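Long-range contact in protease LasA (Pseudomonas aeruginosa, PDB 3IT5), which is a secreted zinc metallopeptidase that cleaves the pentaglycine cross-links of staphylococcal cell walls and enhances the degradation of host elastin: residues S73-N78 and F123-N128. Sequence-based numbering, arbitrary orientation.
Sequences SGWATN and FSLLYN
Ala76 pairs with Leu126 and Asn78 with Ser124 as antiparallel hydrogen-bonded pairs, each closed by two backbone bonds; in the first, Leu126 N reaches Ala76 O at 2.7 Å. The N-to-C directions of the short segments 75-78 and 123-127 differ by 151°. Where strand 75-78 begins, Asn128 N adds a more bent bond to Gly74 O (3.1 Å). On one face, CG of Tyr127 stands anti to the backbone N (chi1 -172°), which swings the ring to the carbonyl side of its own residue and lets it turn an edge toward the face of the Trp75 indole in a tilted edge-to-face pair, the planes at 51°. Tyr127 CD1 sits 3.4 Å from Trp75 CD2, and Tyr127 CB lies over the six-membered ring of Trp75 in a CH-pi contact. Leu125 CD1 extends this patch, 3.9 Å from Trp75 CE3. This pairing belongs to the antiparallel sheet of the M23 peptidase fold, in which strand 121-127 also carries the zinc ligand His122. Further along the same face, Phe123 CE1 packs 3.7 Å from Thr77 CB, and Phe35 and Tyr79 meet the phenyl ring. Opposite, Leu126 CD1 touches Asn78 CB at 3.6 Å. A water joins Asn78 ND2 to Ser124 OG; Arg68 and Gln66 hold the Asn78 amide, while Ser34 and Asn25 bond the Ser124 hydroxyl.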
loop_
_atom_site.group_PDB
_atom_site.type_symbol
_atom_site.label_atom_id
_atom_site.label_comp_id
_atom_site.label_asym_id
_atom_site.label_seq_id
_atom_site.Cartn_x
_atom_site.Cartn_y
_atom_site.Cartn_z
ATOM N N SER A 73 -14.897 -7.452 -7.862
ATOM C CA SER A 73 -14.088 -8.518 -8.459
ATOM C C SER A 73 -13.586 -9.554 -7.446
ATOM O O SER A 73 -13.206 -10.665 -7.821
ATOM C CB SER A 73 -12.897 -7.927 -9.211
ATOM O OG SER A 73 -13.249 -7.622 -10.543
ATOM N N GLY A 74 -13.587 -9.184 -6.167
ATOM C CA GLY A 74 -12.956 -9.997 -5.133
ATOM C C GLY A 74 -11.632 -9.371 -4.735
ATOM O O GLY A 74 -11.258 -9.389 -3.557
ATOM N N TRP A 75 -10.933 -8.810 -5.726
ATOM C CA TRP A 75 -9.689 -8.069 -5.507
ATOM C C TRP A 75 -9.863 -7.029 -4.411
ATOM O O TRP A 75 -10.818 -6.251 -4.422
ATOM C CB TRP A 75 -9.212 -7.396 -6.801
ATOM C CG TRP A 75 -8.591 -8.350 -7.786
ATOM C CD1 TRP A 75 -9.105 -8.736 -8.991
ATOM C CD2 TRP A 75 -7.341 -9.037 -7.644
ATOM N NE1 TRP A 75 -8.254 -9.626 -9.607
ATOM C CE2 TRP A 75 -7.165 -9.828 -8.802
ATOM C CE3 TRP A 75 -6.355 -9.065 -6.650
ATOM C CZ2 TRP A 75 -6.039 -10.640 -8.992
ATOM C CZ3 TRP A 75 -5.236 -9.873 -6.842
ATOM C CH2 TRP A 75 -5.090 -10.651 -8.003
ATOM N N ALA A 76 -8.938 -7.028 -3.457
ATOM C CA ALA A 76 -9.042 -6.138 -2.308
ATOM C C ALA A 76 -7.683 -5.621 -1.874
ATOM O O ALA A 76 -6.650 -6.227 -2.156
ATOM C CB ALA A 76 -9.736 -6.848 -1.144
ATOM N N THR A 77 -7.690 -4.497 -1.171
ATOM C CA THR A 77 -6.459 -3.960 -0.611
ATOM C C THR A 77 -6.609 -3.728 0.887
ATOM O O THR A 77 -7.660 -3.296 1.359
ATOM C CB THR A 77 -6.014 -2.672 -1.334
ATOM O OG1 THR A 77 -7.139 -1.804 -1.514
ATOM C CG2 THR A 77 -5.417 -3.007 -2.695
ATOM N N ASN A 78 -5.555 -4.046 1.628
ATOM C CA ASN A 78 -5.533 -3.821 3.063
ATOM C C ASN A 78 -4.601 -2.674 3.437
ATOM O O ASN A 78 -3.576 -2.462 2.791
ATOM C CB ASN A 78 -5.134 -5.098 3.799
ATOM C CG ASN A 78 -5.673 -5.146 5.211
ATOM O OD1 ASN A 78 -6.863 -5.389 5.424
ATOM N ND2 ASN A 78 -4.802 -4.909 6.186
ATOM N N PHE A 123 0.690 -1.992 3.358
ATOM C CA PHE A 123 -0.341 -2.045 2.315
ATOM C C PHE A 123 -0.336 -3.403 1.604
ATOM O O PHE A 123 0.665 -3.785 1.005
ATOM C CB PHE A 123 -0.106 -0.878 1.342
ATOM C CG PHE A 123 -0.842 -0.985 0.037
ATOM C CD1 PHE A 123 -2.202 -0.706 -0.038
ATOM C CD2 PHE A 123 -0.159 -1.313 -1.133
ATOM C CE1 PHE A 123 -2.879 -0.779 -1.253
ATOM C CE2 PHE A 123 -0.830 -1.390 -2.357
ATOM C CZ PHE A 123 -2.190 -1.125 -2.415
ATOM N N SER A 124 -1.460 -4.118 1.670
ATOM C CA SER A 124 -1.528 -5.518 1.213
ATOM C C SER A 124 -2.545 -5.793 0.104
ATOM O O SER A 124 -3.624 -5.206 0.078
ATOM C CB SER A 124 -1.839 -6.441 2.391
ATOM O OG SER A 124 -0.990 -6.175 3.493
ATOM N N LEU A 125 -2.195 -6.725 -0.779
ATOM C CA LEU A 125 -3.062 -7.150 -1.874
ATOM C C LEU A 125 -3.805 -8.439 -1.532
ATOM O O LEU A 125 -3.194 -9.443 -1.153
ATOM C CB LEU A 125 -2.248 -7.329 -3.164
ATOM C CG LEU A 125 -2.955 -7.654 -4.488
ATOM C CD1 LEU A 125 -3.885 -6.533 -4.941
ATOM C CD2 LEU A 125 -1.911 -7.943 -5.564
ATOM N N LEU A 126 -5.127 -8.398 -1.680
ATOM C CA LEU A 126 -5.984 -9.546 -1.401
ATOM C C LEU A 126 -6.857 -9.937 -2.587
ATOM O O LEU A 126 -6.970 -9.196 -3.566
ATOM C CB LEU A 126 -6.868 -9.283 -0.176
ATOM C CG LEU A 126 -6.166 -9.160 1.179
ATOM C CD1 LEU A 126 -5.649 -7.742 1.404
ATOM C CD2 LEU A 126 -7.120 -9.562 2.289
ATOM N N TYR A 127 -7.460 -11.119 -2.485
ATOM C CA TYR A 127 -8.413 -11.609 -3.472
ATOM C C TYR A 127 -9.323 -12.607 -2.783
ATOM O O TYR A 127 -8.848 -13.591 -2.214
ATOM C CB TYR A 127 -7.691 -12.255 -4.659
ATOM C CG TYR A 127 -8.600 -12.625 -5.809
ATOM C CD1 TYR A 127 -9.189 -11.639 -6.603
ATOM C CD2 TYR A 127 -8.871 -13.961 -6.104
ATOM C CE1 TYR A 127 -10.027 -11.977 -7.666
ATOM C CE2 TYR A 127 -9.710 -14.309 -7.160
ATOM C CZ TYR A 127 -10.282 -13.311 -7.937
ATOM O OH TYR A 127 -11.110 -13.646 -8.982
ATOM N N ASN A 128 -10.626 -12.326 -2.814
ATOM C CA ASN A 128 -11.639 -13.137 -2.129
ATOM C C ASN A 128 -11.385 -13.336 -0.628
ATOM O O ASN A 128 -11.799 -14.341 -0.040
ATOM C CB ASN A 128 -11.847 -14.475 -2.855
ATOM C CG ASN A 128 -12.569 -14.313 -4.184
ATOM O OD1 ASN A 128 -13.373 -13.391 -4.360
ATOM N ND2 ASN A 128 -12.298 -15.210 -5.121
HETATM O O HOH W 1 -12.330 -11.304 -10.782
HETATM O O HOH W 2 -2.156 -4.284 4.925
#